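Local coordinates for envelope glycoprotein (Bourbon virus, PDB 5ZKX) that probably drives fusion of the viral envelope with the host-cell membrane, as a gp64-family glycoprotein captured here in its trimeric postfusion form, at residues Gly86-Gln98 / Asp111-Leu123. Residues are numbered along the deposited sequence; the frame is centred on the assembly and turned at random.
Sequences GQEEVCYTGPEVQ and DWKMDNKHRAKEL
Strands 91-93 and 116-118 run antiparallel, their axes 4.7 Å apart at closest and their N-to-C directions 146° apart, as a two-stranded sheet. Cys91 and His118 form one hydrogen-bonded pair, with Cys91 N to His118 O and His118 N to Cys91 O both 2.9 Å; Thr93 and Asn116 form the other, and Tyr92 faces Lys117 in the non-hydrogen-bonded pair between them. On the Tyr92 face, the phenol and the lysine chain lie side by side, Lys117 CB 3.5 Å from Tyr92 CE1, while Val90 CG1 covers one face of the ring near its rim. A tyrosine suits this half-exposed place because its ring packs on aliphatic carbon and its hydroxyl still bonds to the syn lone pair of Glu88 OE1 at 2.8 Å. Asp115 and Asn116 both stand opposite Thr93, a classic beta bulge, which ends the regular pairing just before Gly94, lacking a side chain, brings its backbone close to Trp112 CB and Met114. On the other face, Thr93 holds its small hydroxyl between its backbone N and carbonyl carbon (chi1 49°), directed at the imidazole edge of His118, whose NE2 donates to OG1 in the ring plane; the modelled 2.5 Å is unusually short and its exact length doubtful. Lys121 CB lies over one face of the same imidazole. Cys91 points to this face too, where its disulfide ties the small sheet to Cys143 of strand 134-148. Beyond the strands, Pro95 lays compact aliphatic carbon against the indole, CD 3.5 Å from Trp112 CD1, the two side chains crossing at about a right angle; Trp112 NE1 bonds to the Ile107 carbonyl. Glu96 OE1 forms a salt bridge with Lys121 NZ at 3.2 Å, its hydrogen bond weak; the ammonium is also held by the Glu122 and Trp141 carbonyls, while Glu96 OE2 pairs with Arg126.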
loop_
_atom_site.group_PDB
_atom_site.type_symbol
_atom_site.label_atom_id
_atom_site.label_comp_id
_atom_site.label_asym_id
_atom_site.label_seq_id
_atom_site.Cartn_x
_atom_site.Cartn_y
_atom_site.Cartn_z
ATOM N N GLY A 86 -22.429 8.700 25.547
ATOM C CA GLY A 86 -22.575 8.032 24.264
ATOM C C GLY A 86 -24.024 7.764 23.911
ATOM O O GLY A 86 -24.422 7.875 22.750
ATOM N N GLN A 87 -24.835 7.415 24.912
ATOM C CA GLN A 87 -26.251 7.163 24.669
ATOM C C GLN A 87 -26.978 8.437 24.258
ATOM O O GLN A 87 -27.889 8.397 23.423
ATOM C CB GLN A 87 -26.890 6.557 25.915
ATOM C CG GLN A 87 -28.356 6.209 25.757
ATOM C CD GLN A 87 -29.024 5.935 27.086
ATOM O OE1 GLN A 87 -28.356 5.815 28.115
ATOM N NE2 GLN A 87 -30.349 5.837 27.076
ATOM N N GLU A 88 -26.597 9.576 24.836
ATOM C CA GLU A 88 -27.201 10.856 24.494
ATOM C C GLU A 88 -26.420 11.625 23.440
ATOM O O GLU A 88 -26.941 12.615 22.915
ATOM C CB GLU A 88 -27.347 11.729 25.749
ATOM C CG GLU A 88 -28.239 11.130 26.827
ATOM C CD GLU A 88 -28.426 12.056 28.014
ATOM O OE1 GLU A 88 -27.979 13.219 27.938
ATOM O OE2 GLU A 88 -29.024 11.622 29.022
ATOM N N GLU A 89 -25.198 11.192 23.111
ATOM C CA GLU A 89 -24.316 11.914 22.190
ATOM C C GLU A 89 -24.096 13.348 22.674
ATOM O O GLU A 89 -24.160 14.310 21.907
ATOM C CB GLU A 89 -24.857 11.883 20.759
ATOM C CG GLU A 89 -24.949 10.484 20.169
ATOM C CD GLU A 89 -24.751 10.464 18.663
ATOM O OE1 GLU A 89 -24.389 11.513 18.086
ATOM O OE2 GLU A 89 -24.961 9.394 18.055
ATOM N N VAL A 90 -23.824 13.474 23.970
ATOM C CA VAL A 90 -23.740 14.766 24.642
ATOM C C VAL A 90 -22.808 14.621 25.837
ATOM O O VAL A 90 -22.875 13.631 26.568
ATOM C CB VAL A 90 -25.143 15.250 25.076
ATOM C CG1 VAL A 90 -25.047 16.167 26.272
ATOM C CG2 VAL A 90 -25.858 15.944 23.927
ATOM N N CYS A 91 -21.937 15.606 26.039
ATOM C CA CYS A 91 -21.045 15.620 27.188
ATOM C C CYS A 91 -21.480 16.692 28.182
ATOM O O CYS A 91 -22.058 17.716 27.805
ATOM C CB CYS A 91 -19.591 15.854 26.762
ATOM S SG CYS A 91 -19.361 17.198 25.584
ATOM N N TYR A 92 -21.204 16.440 29.459
ATOM C CA TYR A 92 -21.591 17.330 30.545
ATOM C C TYR A 92 -20.349 17.898 31.221
ATOM O O TYR A 92 -19.399 17.165 31.508
ATOM C CB TYR A 92 -22.453 16.597 31.575
ATOM C CG TYR A 92 -23.848 16.240 31.099
ATOM C CD1 TYR A 92 -24.897 17.141 31.223
ATOM C CD2 TYR A 92 -24.118 14.996 30.541
ATOM C CE1 TYR A 92 -26.174 16.818 30.798
ATOM C CE2 TYR A 92 -25.393 14.664 30.112
ATOM C CZ TYR A 92 -26.418 15.581 30.243
ATOM O OH TYR A 92 -27.693 15.266 29.822
ATOM N N THR A 93 -20.364 19.208 31.481
ATOM C CA THR A 93 -19.233 19.894 32.093
ATOM C C THR A 93 -19.737 20.839 33.177
ATOM O O THR A 93 -20.943 20.961 33.419
ATOM C CB THR A 93 -18.414 20.680 31.061
ATOM O OG1 THR A 93 -19.291 21.477 30.254
ATOM C CG2 THR A 93 -17.623 19.741 30.171
ATOM N N GLY A 94 -18.793 21.510 33.831
ATOM C CA GLY A 94 -19.105 22.547 34.782
ATOM C C GLY A 94 -19.433 23.853 34.088
ATOM O O GLY A 94 -19.648 23.899 32.873
ATOM N N PRO A 95 -19.471 24.945 34.847
ATOM C CA PRO A 95 -19.895 26.231 34.289
ATOM C C PRO A 95 -18.768 27.022 33.644
ATOM O O PRO A 95 -17.591 26.902 33.993
ATOM C CB PRO A 95 -20.428 26.966 35.526
ATOM C CG PRO A 95 -19.546 26.471 36.624
ATOM C CD PRO A 95 -19.235 25.027 36.298
ATOM N N GLU A 96 -19.156 27.857 32.685
ATOM C CA GLU A 96 -18.240 28.789 32.037
ATOM C C GLU A 96 -18.161 30.052 32.888
ATOM O O GLU A 96 -19.130 30.812 32.980
ATOM C CB GLU A 96 -18.703 29.109 30.617
ATOM C CG GLU A 96 -17.709 29.919 29.804
ATOM C CD GLU A 96 -16.786 29.049 28.974
ATOM O OE1 GLU A 96 -17.168 27.898 28.673
ATOM O OE2 GLU A 96 -15.680 29.511 28.621
ATOM N N VAL A 97 -17.008 30.273 33.512
ATOM C CA VAL A 97 -16.793 31.397 34.414
ATOM C C VAL A 97 -15.876 32.397 33.730
ATOM O O VAL A 97 -14.777 32.039 33.290
ATOM C CB VAL A 97 -16.187 30.939 35.748
ATOM C CG1 VAL A 97 -15.829 32.147 36.581
ATOM C CG2 VAL A 97 -17.144 30.010 36.482
ATOM N N GLN A 98 -16.319 33.649 33.649
ATOM C CA GLN A 98 -15.534 34.693 33.008
ATOM C C GLN A 98 -15.610 35.973 33.822
ATOM O O GLN A 98 -16.706 36.469 34.103
ATOM C CB GLN A 98 -16.019 34.955 31.583
ATOM C CG GLN A 98 -15.316 36.123 30.928
ATOM C CD GLN A 98 -15.737 36.328 29.495
ATOM O OE1 GLN A 98 -16.752 35.790 29.052
ATOM N NE2 GLN A 98 -14.962 37.113 28.759
ATOM N N ASP A 111 -16.397 22.305 43.304
ATOM C CA ASP A 111 -16.869 20.947 43.022
ATOM C C ASP A 111 -18.177 21.017 42.228
ATOM O O ASP A 111 -19.260 20.644 42.686
ATOM C CB ASP A 111 -17.015 20.127 44.312
ATOM C CG ASP A 111 -17.250 18.659 44.048
ATOM O OD1 ASP A 111 -16.362 18.009 43.458
ATOM O OD2 ASP A 111 -18.322 18.153 44.438
ATOM N N TRP A 112 -18.021 21.525 41.002
ATOM C CA TRP A 112 -19.115 22.132 40.251
ATOM C C TRP A 112 -20.272 21.186 39.951
ATOM O O TRP A 112 -21.360 21.668 39.615
ATOM C CB TRP A 112 -18.583 22.707 38.940
ATOM C CG TRP A 112 -17.436 23.652 39.121
ATOM C CD1 TRP A 112 -17.509 24.999 39.308
ATOM C CD2 TRP A 112 -16.042 23.320 39.131
ATOM N NE1 TRP A 112 -16.248 25.529 39.433
ATOM C CE2 TRP A 112 -15.330 24.518 39.328
ATOM C CE3 TRP A 112 -15.329 22.127 38.990
ATOM C CZ2 TRP A 112 -13.937 24.559 39.389
ATOM C CZ3 TRP A 112 -13.947 22.168 39.050
ATOM C CH2 TRP A 112 -13.266 23.375 39.249
ATOM N N LYS A 113 -20.079 19.867 40.048
ATOM C CA LYS A 113 -21.164 18.909 39.810
ATOM C C LYS A 113 -21.747 19.086 38.403
ATOM O O LYS A 113 -22.864 19.573 38.215
ATOM C CB LYS A 113 -22.255 19.035 40.882
ATOM C CG LYS A 113 -22.286 17.892 41.883
ATOM C CD LYS A 113 -20.921 17.661 42.509
ATOM C CE LYS A 113 -20.993 16.590 43.585
ATOM N NZ LYS A 113 -21.893 16.995 44.700
ATOM N N MET A 114 -20.926 18.706 37.421
ATOM C CA MET A 114 -21.146 18.967 36.001
ATOM C C MET A 114 -22.607 18.851 35.595
ATOM O O MET A 114 -23.212 17.781 35.698
ATOM C CB MET A 114 -20.312 17.983 35.177
ATOM C CG MET A 114 -19.088 17.464 35.890
ATOM S SD MET A 114 -17.824 18.735 35.959
ATOM C CE MET A 114 -16.518 17.878 36.845
ATOM N N ASP A 115 -23.165 19.958 35.103
ATOM C CA ASP A 115 -24.548 19.984 34.654
ATOM C C ASP A 115 -24.750 20.804 33.389
ATOM O O ASP A 115 -25.897 20.956 32.953
ATOM C CB ASP A 115 -25.464 20.525 35.766
ATOM C CG ASP A 115 -24.946 21.818 36.372
ATOM O OD1 ASP A 115 -23.954 22.370 35.852
ATOM O OD2 ASP A 115 -25.531 22.278 37.375
ATOM N N ASN A 116 -23.690 21.344 32.794
ATOM C CA ASN A 116 -23.793 22.046 31.522
ATOM C C ASN A 116 -23.654 21.028 30.399
ATOM O O ASN A 116 -22.624 20.354 30.289
ATOM C CB ASN A 116 -22.729 23.136 31.404
ATOM C CG ASN A 116 -22.913 24.243 32.422
ATOM O OD1 ASN A 116 -23.252 23.989 33.575
ATOM N ND2 ASN A 116 -22.697 25.480 31.997
ATOM N N LYS A 117 -24.690 20.914 29.577
ATOM C CA LYS A 117 -24.741 19.928 28.508
ATOM C C LYS A 117 -24.316 20.571 27.197
ATOM O O LYS A 117 -24.759 21.677 26.866
ATOM C CB LYS A 117 -26.146 19.335 28.388
ATOM C CG LYS A 117 -26.635 19.099 26.969
ATOM C CD LYS A 117 -28.151 19.141 26.907
ATOM C CE LYS A 117 -28.765 17.948 27.625
ATOM N NZ LYS A 117 -30.251 17.942 27.520
ATOM N N HIS A 118 -23.446 19.884 26.462
ATOM C CA HIS A 118 -23.018 20.319 25.143
ATOM C C HIS A 118 -23.029 19.136 24.186
ATOM O O HIS A 118 -22.885 17.982 24.598
ATOM C CB HIS A 118 -21.605 20.923 25.160
ATOM C CG HIS A 118 -21.288 21.703 26.397
ATOM N ND1 HIS A 118 -21.526 23.055 26.505
ATOM C CD2 HIS A 118 -20.732 21.323 27.572
ATOM C CE1 HIS A 118 -21.140 23.474 27.697
ATOM N NE2 HIS A 118 -20.653 22.442 28.363
ATOM N N ARG A 119 -23.206 19.440 22.902
ATOM C CA ARG A 119 -22.908 18.449 21.876
ATOM C C ARG A 119 -21.412 18.394 21.598
ATOM O O ARG A 119 -20.837 17.307 21.471
ATOM C CB ARG A 119 -23.685 18.764 20.600
ATOM C CG ARG A 119 -25.154 18.399 20.676
ATOM C CD ARG A 119 -25.845 18.641 19.347
ATOM N NE ARG A 119 -25.146 17.986 18.247
ATOM C CZ ARG A 119 -25.549 18.021 16.983
ATOM N NH1 ARG A 119 -26.651 18.683 16.660
ATOM N NH2 ARG A 119 -24.854 17.395 16.043
ATOM N N ALA A 120 -20.773 19.559 21.508
ATOM C CA ALA A 120 -19.324 19.669 21.429
ATOM C C ALA A 120 -18.933 21.016 22.015
ATOM O O ALA A 120 -19.650 22.004 21.840
ATOM C CB ALA A 120 -18.819 19.536 19.990
ATOM N N LYS A 121 -17.801 21.052 22.715
ATOM C CA LYS A 121 -17.418 22.240 23.474
ATOM C C LYS A 121 -15.903 22.320 23.560
ATOM O O LYS A 121 -15.265 21.398 24.073
ATOM C CB LYS A 121 -18.033 22.204 24.875
ATOM C CG LYS A 121 -17.571 23.319 25.799
ATOM C CD LYS A 121 -18.074 24.671 25.325
ATOM C CE LYS A 121 -17.632 25.774 26.267
ATOM N NZ LYS A 121 -16.148 25.839 26.377
ATOM N N GLU A 122 -15.336 23.415 23.065
ATOM C CA GLU A 122 -13.915 23.698 23.192
ATOM C C GLU A 122 -13.714 24.827 24.193
ATOM O O GLU A 122 -14.514 25.765 24.251
ATOM C CB GLU A 122 -13.299 24.079 21.843
ATOM C CG GLU A 122 -11.780 24.107 21.851
ATOM C CD GLU A 122 -11.184 22.824 22.397
ATOM O OE1 GLU A 122 -11.406 21.756 21.788
ATOM O OE2 GLU A 122 -10.506 22.878 23.442
ATOM N N LEU A 123 -12.649 24.731 24.984
ATOM C CA LEU A 123 -12.406 25.736 26.004
ATOM C C LEU A 123 -11.727 26.960 25.402
ATOM O O LEU A 123 -11.127 26.906 24.325
ATOM C CB LEU A 123 -11.562 25.164 27.148
ATOM C CG LEU A 123 -10.102 24.758 26.921
ATOM C CD1 LEU A 123 -9.153 25.927 27.109
ATOM C CD2 LEU A 123 -9.736 23.642 27.876
#